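Local coordinates for sensor protein (Shewanella oneidensis, PDB 3LIC) that probably senses an extracellular signal through its PDC-fold domain and probably relays it across the membrane to its own histidine kinase in a two-component system, at residues 89-94 / 104-109; 76-81 / 119-124; 34-39 / 163-168. All blocks are in the same frame, centred on the assembly; numbering follows the deposited sequence.

Contact 1 of 3, residues 89-94 / 104-109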
loop_
_atom_site.group_PDB
_atom_site.type_symbol
_atom_site.label_atom_id
_atom_site.label_comp_id
_atom_site.label_asym_id
_atom_site.label_seq_id
_atom_site.Cartn_x
_atom_site.Cartn_y
_atom_site.Cartn_z
ATOM N N LEU A 89 5.030 -6.245 25.274
ATOM C CA LEU A 89 4.962 -5.912 23.861
ATOM C C LEU A 89 6.330 -6.203 23.312
ATOM O O LEU A 89 7.343 -5.907 23.964
ATOM C CB LEU A 89 4.613 -4.415 23.646
ATOM C CG LEU A 89 3.204 -3.950 24.121
ATOM C CD1 LEU A 89 2.991 -2.526 23.718
ATOM C CD2 LEU A 89 2.042 -4.835 23.578
ATOM N N PHE A 90 6.392 -6.821 22.145
ATOM C CA PHE A 90 7.696 -7.041 21.553
ATOM C C PHE A 90 7.516 -7.051 20.056
ATOM O O PHE A 90 6.801 -7.863 19.526
ATOM C CB PHE A 90 8.296 -8.376 22.084
ATOM C CG PHE A 90 9.688 -8.767 21.472
ATOM C CD1 PHE A 90 10.756 -7.875 21.459
ATOM C CD2 PHE A 90 9.922 -10.071 21.024
ATOM C CE1 PHE A 90 12.011 -8.216 20.931
ATOM C CE2 PHE A 90 11.184 -10.462 20.515
ATOM C CZ PHE A 90 12.226 -9.519 20.440
ATOM N N SER A 91 8.178 -6.136 19.358
ATOM C CA SER A 91 8.006 -6.054 17.933
ATOM C C SER A 91 9.190 -5.455 17.201
ATOM O O SER A 91 9.141 -4.349 16.666
ATOM C CB SER A 91 6.675 -5.397 17.588
ATOM O OG SER A 91 6.597 -5.037 16.215
ATOM N N PRO A 92 10.271 -6.245 17.113
ATOM C CA PRO A 92 11.391 -5.845 16.245
ATOM C C PRO A 92 10.918 -5.373 14.864
ATOM O O PRO A 92 10.038 -5.988 14.275
ATOM C CB PRO A 92 12.168 -7.140 16.091
ATOM C CG PRO A 92 11.841 -7.908 17.422
ATOM C CD PRO A 92 10.429 -7.602 17.697
ATOM N N TYR A 93 11.555 -4.343 14.325
ATOM C CA TYR A 93 11.130 -3.748 13.072
ATOM C C TYR A 93 12.322 -3.076 12.423
ATOM O O TYR A 93 13.055 -2.364 13.095
ATOM C CB TYR A 93 10.067 -2.681 13.403
ATOM C CG TYR A 93 9.633 -1.835 12.242
ATOM C CD1 TYR A 93 8.937 -2.402 11.146
ATOM C CD2 TYR A 93 9.861 -0.455 12.241
ATOM C CE1 TYR A 93 8.528 -1.610 10.061
ATOM C CE2 TYR A 93 9.437 0.331 11.175
ATOM C CZ TYR A 93 8.797 -0.243 10.102
ATOM O OH TYR A 93 8.368 0.581 9.089
ATOM N N VAL A 94 12.587 -3.353 11.152
ATOM C CA VAL A 94 13.650 -2.661 10.410
ATOM C C VAL A 94 13.059 -1.891 9.210
ATOM O O VAL A 94 12.135 -2.374 8.550
ATOM C CB VAL A 94 14.768 -3.651 9.933
ATOM C CG1 VAL A 94 15.775 -2.958 8.982
ATOM C CG2 VAL A 94 15.481 -4.317 11.122
ATOM N N LEU A 104 14.046 -0.611 15.430
ATOM C CA LEU A 104 13.543 -0.376 16.770
ATOM C C LEU A 104 12.628 -1.509 17.124
ATOM O O LEU A 104 12.021 -2.129 16.228
ATOM C CB LEU A 104 12.788 0.963 16.930
ATOM C CG LEU A 104 11.434 1.166 16.255
ATOM C CD1 LEU A 104 10.583 2.277 16.947
ATOM C CD2 LEU A 104 11.750 1.527 14.838
ATOM N N ASP A 105 12.556 -1.785 18.409
ATOM C CA ASP A 105 11.518 -2.583 18.927
ATOM C C ASP A 105 10.280 -1.682 19.094
ATOM O O ASP A 105 10.218 -0.836 20.013
ATOM C CB ASP A 105 11.952 -3.205 20.263
ATOM C CG ASP A 105 10.865 -4.004 20.876
ATOM O OD1 ASP A 105 9.767 -4.082 20.286
ATOM O OD2 ASP A 105 11.063 -4.553 21.964
ATOM N N ILE A 106 9.294 -1.835 18.198
ATOM C CA ILE A 106 8.133 -0.952 18.247
ATOM C C ILE A 106 7.427 -1.051 19.629
ATOM O O ILE A 106 6.876 -0.108 20.124
ATOM C CB ILE A 106 7.183 -1.305 17.085
ATOM C CG1 ILE A 106 7.809 -0.920 15.745
ATOM C CG2 ILE A 106 5.845 -0.627 17.177
ATOM C CD1 ILE A 106 6.827 -1.208 14.547
ATOM N N GLY A 107 7.478 -2.202 20.276
ATOM C CA GLY A 107 6.701 -2.375 21.487
ATOM C C GLY A 107 7.405 -1.710 22.693
ATOM O O GLY A 107 6.807 -1.571 23.737
ATOM N N ALA A 108 8.666 -1.300 22.546
ATOM C CA ALA A 108 9.434 -0.658 23.625
ATOM C C ALA A 108 9.559 0.823 23.314
ATOM O O ALA A 108 9.400 1.674 24.212
ATOM C CB ALA A 108 10.876 -1.317 23.772
ATOM N N ASP A 109 9.837 1.149 22.058
ATOM C CA ASP A 109 10.209 2.509 21.725
ATOM C C ASP A 109 9.366 3.131 20.651
ATOM O O ASP A 109 9.716 4.226 20.182
ATOM C CB ASP A 109 11.685 2.585 21.299
ATOM C CG ASP A 109 12.612 1.966 22.363
ATOM O OD1 ASP A 109 12.318 2.030 23.585
ATOM O OD2 ASP A 109 13.607 1.366 21.992
HETATM O O HOH W 1 9.802 -5.092 24.002
#
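Asp105 reaches across to the backbone N of Ser91 and, at the same time, caps the short helix 106-109. From CB the side chain leads to a CG placed anti to its own backbone N (chi1 177°), which carries the carboxylate over to residues 89-91. OD1 then accepts two backbone N-H groups from opposite faces of the carboxylate: Ser91 N at 2.8 Å, and Gly107 N at 3.0 Å as the N-cap bond. OD2 lies at the edge of the Phe90 ring, 3.4 Å from CD1, with ring and carboxylate planes nearly perpendicular, and a water links it to Leu89 O. Pro92 CD covers one face of the Phe90 ring, over its centre. Ile106 N donates to Ser91 O (2.9 Å) and Leu104 N to Tyr93 O. Ile106 CD1 makes an off-centre CH-pi contact with the Tyr93 ring, 4.1 Å from its centroid, and Leu104 CD2 touches the edge of that ring. Tyr93 OH bonds Asp166. Ser91 OG is buried without a polar partner in the model. This is the antiparallel hairpin of strands 92-96 and 101-105, closing one edge of the sheet of the first PDC sensor domain and running straight into an N-capped helix.

Contact 2 of 3, residues 76-81 / 119-124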
loop_
_atom_site.group_PDB
_atom_site.type_symbol
_atom_site.label_atom_id
_atom_site.label_comp_id
_atom_site.label_asym_id
_atom_site.label_seq_id
_atom_site.Cartn_x
_atom_site.Cartn_y
_atom_site.Cartn_z
ATOM N N ALA A 76 8.142 -5.952 9.983
ATOM C CA ALA A 76 8.111 -6.158 11.433
ATOM C C ALA A 76 7.802 -7.620 11.805
ATOM O O ALA A 76 7.115 -8.338 11.039
ATOM C CB ALA A 76 7.050 -5.228 12.093
ATOM N N ILE A 77 8.242 -8.024 12.999
ATOM C CA ILE A 77 7.797 -9.266 13.603
ATOM C C ILE A 77 7.240 -8.937 14.973
ATOM O O ILE A 77 7.997 -8.642 15.887
ATOM C CB ILE A 77 8.935 -10.260 13.788
ATOM C CG1 ILE A 77 9.513 -10.633 12.419
ATOM C CG2 ILE A 77 8.407 -11.525 14.661
ATOM C CD1 ILE A 77 10.688 -11.576 12.523
ATOM N N ALA A 78 5.908 -9.009 15.116
ATOM C CA ALA A 78 5.216 -8.430 16.247
ATOM C C ALA A 78 4.458 -9.541 17.004
ATOM O O ALA A 78 3.742 -10.321 16.385
ATOM C CB ALA A 78 4.305 -7.351 15.757
ATOM N N PHE A 79 4.668 -9.675 18.317
ATOM C CA PHE A 79 4.099 -10.837 19.077
ATOM C C PHE A 79 2.887 -10.412 19.917
ATOM O O PHE A 79 2.814 -9.255 20.328
ATOM C CB PHE A 79 5.158 -11.527 19.998
ATOM C CG PHE A 79 6.315 -12.141 19.238
ATOM C CD1 PHE A 79 6.275 -13.468 18.819
ATOM C CD2 PHE A 79 7.394 -11.388 18.900
ATOM C CE1 PHE A 79 7.318 -13.996 18.103
ATOM C CE2 PHE A 79 8.452 -11.918 18.180
ATOM C CZ PHE A 79 8.416 -13.217 17.791
ATOM N N LYS A 80 1.943 -11.325 20.141
ATOM C CA LYS A 80 0.873 -11.080 21.118
ATOM C C LYS A 80 1.440 -10.629 22.480
ATOM O O LYS A 80 2.515 -11.062 22.871
ATOM C CB LYS A 80 0.087 -12.350 21.356
ATOM C CG LYS A 80 -1.262 -12.416 20.754
ATOM C CD LYS A 80 -1.949 -13.697 21.272
ATOM C CE LYS A 80 -3.447 -13.702 20.980
ATOM N NZ LYS A 80 -3.703 -14.074 19.570
ATOM N N PRO A 81 0.696 -9.787 23.212
ATOM C CA PRO A 81 1.099 -9.363 24.567
ATOM C C PRO A 81 1.474 -10.572 25.449
ATOM O O PRO A 81 0.680 -11.495 25.559
ATOM C CB PRO A 81 -0.174 -8.707 25.113
ATOM C CG PRO A 81 -1.005 -8.333 23.905
ATOM C CD PRO A 81 -0.698 -9.404 22.893
ATOM N N ASP A 119 -4.397 -0.820 12.503
ATOM C CA ASP A 119 -4.994 -1.804 11.574
ATOM C C ASP A 119 -4.125 -3.005 11.393
ATOM O O ASP A 119 -4.584 -4.169 11.511
ATOM C CB ASP A 119 -5.135 -1.183 10.164
ATOM C CG ASP A 119 -6.566 -0.809 9.841
ATOM O OD1 ASP A 119 -7.355 -0.804 10.836
ATOM O OD2 ASP A 119 -6.857 -0.575 8.610
ATOM N N TRP A 120 -2.848 -2.731 11.093
ATOM C CA TRP A 120 -1.937 -3.817 10.747
ATOM C C TRP A 120 -1.783 -4.913 11.790
ATOM O O TRP A 120 -1.348 -6.019 11.463
ATOM C CB TRP A 120 -0.563 -3.269 10.343
ATOM C CG TRP A 120 0.279 -2.681 11.435
ATOM C CD1 TRP A 120 0.517 -1.315 11.683
ATOM C CD2 TRP A 120 1.123 -3.402 12.335
ATOM N NE1 TRP A 120 1.412 -1.172 12.701
ATOM C CE2 TRP A 120 1.796 -2.420 13.147
ATOM C CE3 TRP A 120 1.389 -4.787 12.542
ATOM C CZ2 TRP A 120 2.746 -2.769 14.112
ATOM C CZ3 TRP A 120 2.324 -5.158 13.565
ATOM C CH2 TRP A 120 3.009 -4.138 14.329
ATOM N N TRP A 121 -2.041 -4.564 13.053
ATOM C CA TRP A 121 -2.055 -5.528 14.147
ATOM C C TRP A 121 -3.513 -6.026 14.360
ATOM O O TRP A 121 -3.786 -7.194 14.225
ATOM C CB TRP A 121 -1.523 -4.924 15.451
ATOM C CG TRP A 121 -1.781 -5.904 16.574
ATOM C CD1 TRP A 121 -2.859 -5.920 17.421
ATOM C CD2 TRP A 121 -1.009 -7.086 16.887
ATOM N NE1 TRP A 121 -2.764 -6.994 18.269
ATOM C CE2 TRP A 121 -1.673 -7.746 17.948
ATOM C CE3 TRP A 121 0.163 -7.652 16.356
ATOM C CZ2 TRP A 121 -1.199 -8.924 18.532
ATOM C CZ3 TRP A 121 0.645 -8.866 16.933
ATOM C CH2 TRP A 121 -0.035 -9.474 18.033
ATOM N N SER A 122 -4.435 -5.113 14.640
ATOM C CA SER A 122 -5.777 -5.476 15.091
ATOM C C SER A 122 -6.492 -6.365 14.071
ATOM O O SER A 122 -7.049 -7.417 14.431
ATOM C CB SER A 122 -6.600 -4.224 15.301
ATOM O OG SER A 122 -6.069 -3.405 16.304
ATOM N N LYS A 123 -6.495 -5.961 12.801
ATOM C CA LYS A 123 -7.277 -6.721 11.820
ATOM C C LYS A 123 -6.738 -8.154 11.670
ATOM O O LYS A 123 -7.494 -9.127 11.594
ATOM C CB LYS A 123 -7.333 -5.984 10.491
ATOM C CG LYS A 123 -8.445 -4.975 10.456
ATOM C CD LYS A 123 -9.775 -5.699 10.785
ATOM C CE LYS A 123 -11.046 -4.881 10.449
ATOM N NZ LYS A 123 -12.240 -5.514 11.131
ATOM N N ALA A 124 -5.416 -8.257 11.764
ATOM C CA ALA A 124 -4.582 -9.267 11.101
ATOM C C ALA A 124 -4.137 -10.457 12.020
ATOM O O ALA A 124 -3.745 -11.558 11.515
ATOM C CB ALA A 124 -3.347 -8.542 10.498
#
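Ala78 and Lys80 receive the six-membered ends of two successive tryptophans, Trp120 and Trp121, with no hydrogen bond across the contact. The tight part is buried. Ala78 CB sits at the edge of the Trp120 ring, near its plane and 3.7 Å from CZ3. Trp121 has its CG anti to the backbone N (chi1 171°), and its ring extends to the end of strand 74-79: Ala78 O lies at the ring edge, 3.5 Å from CZ3, and Lys80 N approaches CH2 obliquely at 3.4 Å. The small methyl of Ala78 thus meets both indoles, its CB being 4.1 Å from Trp121 CZ3. Toward the partly exposed side the contact thins: the Lys80 side chain crosses Trp121 at about a right angle, its CG 4.1 Å from CZ2, and Pro81 CD stays 4.4 Å from that same CZ2. The Lys80 amine is bonded instead to Tyr159 O. Tyr111 OH is bonded to Trp120 NE1, and Trp120 also borders a bound 1,2-ethanediol. Helix 119-122 therefore lies against one face of the antiparallel sheet of the first PDC sensor domain, its tryptophans spanning strand 74-79 and Val162 of the adjacent strand 161-168, with Trp120 reaching on to Thr148 of strand 145-153.

Contact 3 of 3, residues 34-39 / 163-168. With EDO (1,2-ethanediol), chain B.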
loop_
_atom_site.group_PDB
_atom_site.type_symbol
_atom_site.label_atom_id
_atom_site.label_comp_id
_atom_site.label_asym_id
_atom_site.label_seq_id
_atom_site.Cartn_x
_atom_site.Cartn_y
_atom_site.Cartn_z
ATOM N N ALA A 34 3.559 -12.532 -0.999
ATOM C CA ALA A 34 4.307 -13.786 -1.026
ATOM C C ALA A 34 5.422 -13.877 -0.018
ATOM O O ALA A 34 5.590 -14.917 0.644
ATOM C CB ALA A 34 4.896 -14.014 -2.398
ATOM N N ASN A 35 6.191 -12.802 0.088
ATOM C CA ASN A 35 7.253 -12.714 1.086
ATOM C C ASN A 35 6.828 -12.673 2.550
ATOM O O ASN A 35 7.439 -13.280 3.394
ATOM C CB ASN A 35 8.092 -11.492 0.778
ATOM C CG ASN A 35 9.212 -11.823 -0.182
ATOM O OD1 ASN A 35 10.375 -11.508 0.084
ATOM N ND2 ASN A 35 8.880 -12.508 -1.280
ATOM N N THR A 36 5.816 -11.893 2.852
ATOM C CA THR A 36 5.259 -11.876 4.191
ATOM C C THR A 36 4.668 -13.258 4.517
ATOM O O THR A 36 4.935 -13.800 5.572
ATOM C CB THR A 36 4.196 -10.808 4.305
ATOM O OG1 THR A 36 4.783 -9.624 3.806
ATOM C CG2 THR A 36 3.785 -10.569 5.782
ATOM N N GLN A 37 3.900 -13.827 3.601
ATOM C CA GLN A 37 3.409 -15.186 3.818
ATOM C C GLN A 37 4.565 -16.182 4.038
ATOM O O GLN A 37 4.486 -17.055 4.896
ATOM C CB GLN A 37 2.487 -15.616 2.639
ATOM C CG GLN A 37 1.201 -14.813 2.602
ATOM C CD GLN A 37 0.417 -15.058 1.298
ATOM O OE1 GLN A 37 0.824 -15.858 0.465
ATOM N NE2 GLN A 37 -0.684 -14.350 1.108
ATOM N N GLY A 38 5.648 -16.054 3.294
ATOM C CA GLY A 38 6.746 -17.031 3.403
ATOM C C GLY A 38 7.341 -16.859 4.818
ATOM O O GLY A 38 7.550 -17.840 5.554
ATOM N N LEU A 39 7.538 -15.603 5.250
ATOM C CA LEU A 39 8.165 -15.401 6.564
ATOM C C LEU A 39 7.263 -15.909 7.708
ATOM O O LEU A 39 7.752 -16.623 8.612
ATOM C CB LEU A 39 8.653 -13.954 6.778
ATOM C CG LEU A 39 9.236 -13.662 8.160
ATOM C CD1 LEU A 39 10.464 -14.547 8.468
ATOM C CD2 LEU A 39 9.603 -12.133 8.242
ATOM N N THR A 163 3.942 -11.123 10.986
ATOM C CA THR A 163 5.065 -10.476 10.336
ATOM C C THR A 163 4.458 -9.561 9.252
ATOM O O THR A 163 3.314 -9.774 8.833
ATOM C CB THR A 163 6.036 -11.458 9.731
ATOM O OG1 THR A 163 5.440 -12.084 8.587
ATOM C CG2 THR A 163 6.384 -12.564 10.739
ATOM N N THR A 164 5.191 -8.544 8.821
ATOM C CA THR A 164 4.584 -7.499 8.009
ATOM C C THR A 164 5.530 -7.136 6.931
ATOM O O THR A 164 6.720 -7.428 7.033
ATOM C CB THR A 164 4.279 -6.181 8.795
ATOM O OG1 THR A 164 5.500 -5.585 9.237
ATOM C CG2 THR A 164 3.285 -6.395 9.989
ATOM N N VAL A 165 5.033 -6.485 5.898
ATOM C CA VAL A 165 5.921 -5.783 4.958
ATOM C C VAL A 165 5.227 -4.413 4.794
ATOM O O VAL A 165 3.975 -4.340 4.691
ATOM C CB VAL A 165 6.116 -6.551 3.584
ATOM C CG1 VAL A 165 7.011 -5.823 2.650
ATOM C CG2 VAL A 165 6.883 -7.838 3.811
ATOM N N ASP A 166 6.012 -3.327 4.861
ATOM C CA ASP A 166 5.536 -1.959 4.606
ATOM C C ASP A 166 5.978 -1.516 3.218
ATOM O O ASP A 166 7.139 -1.742 2.804
ATOM C CB ASP A 166 6.122 -0.950 5.637
ATOM C CG ASP A 166 5.729 -1.273 7.069
ATOM O OD1 ASP A 166 6.431 -0.797 7.996
ATOM O OD2 ASP A 166 4.702 -1.988 7.264
ATOM N N LEU A 167 5.063 -0.841 2.522
ATOM C CA LEU A 167 5.386 -0.218 1.260
ATOM C C LEU A 167 5.200 1.295 1.421
ATOM O O LEU A 167 4.109 1.746 1.745
ATOM C CB LEU A 167 4.452 -0.732 0.157
ATOM C CG LEU A 167 4.490 -2.229 -0.175
ATOM C CD1 LEU A 167 3.505 -2.395 -1.370
ATOM C CD2 LEU A 167 5.907 -2.701 -0.586
ATOM N N ALA A 168 6.259 2.076 1.191
ATOM C CA ALA A 168 6.183 3.530 1.396
ATOM C C ALA A 168 5.351 4.147 0.265
ATOM O O ALA A 168 5.639 3.886 -0.926
ATOM C CB ALA A 168 7.600 4.127 1.399
HETATM C C1 EDO B . 4.281 -2.303 10.798
HETATM O O1 EDO B . 4.872 -3.070 9.726
HETATM C C2 EDO B . 5.032 -1.002 11.067
HETATM O O2 EDO B . 4.816 -0.081 9.969
#
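The long N-terminal helix 2-46 packs here on a strand of the first PDC sensor domain, with Thr36 and Leu39 set against Thr163. The segments 34-39 and 163-168 run nearly antiparallel, their axes 159° apart and 7.8 Å away at closest approach. Thr36 CG2, anti to the backbone N, points its methyl at the strand backbone, 3.2 Å from Thr163 O and 3.6 Å from Thr163 OG1; the two threonine side chains slide past each other in opposite directions. One turn on, Leu39 crosses Thr163 obliquely, with CD2 3.9 Å from Thr163 CB and CG close to the CG2 methyl. No hydrogen bond joins the segments. The hydroxyls are satisfied nearby instead: Thr36 OG1 pairs with Ala32 O within the helix, and Thr163 OG1 with Ser40 OG.

Alternate residues of the strand face the other way. There Thr164 OG1 donates to O1 of a bound 1,2-ethanediol (2.6 Å), and O2 of the diol donates to Asp166 OD1 (2.6 Å). The diol probably comes from the crystallisation liquor, but it may mark a polar pocket lined also by Tyr136. Whether a natural signal binds there remains open.

Strand 161-168 lies between strands 74-79 and 145-153 in the sheet. Helix 2-46 covers the face bearing Thr163, Val165 and Leu167, and Arg65 of helix 55-68 touches Thr36, Leu39 and Val165 beside it.

How the contacts relate
All three contacts reach the six-stranded antiparallel sheet of the first PDC sensor domain and are nested along the chain: contact 1 inside the loop closed by contact 2, and contact 2 inside that closed by contact 3. Their centres lie about 11 Å (1 to 2), 12 Å (2 to 3) and 16 Å (1 to 3) apart. Strands 92-96, 74-79 and 161-168 are consecutive neighbours, and probable hydrogen bonds join the contacts: Ile77 N to Pro92 O between contacts 1 and 2, Ala76 N to Thr164 OG1 between contacts 2 and 3. The hairpin edge, the tryptophan-bearing helix and the long N-terminal helix are thereby connected through one sheet.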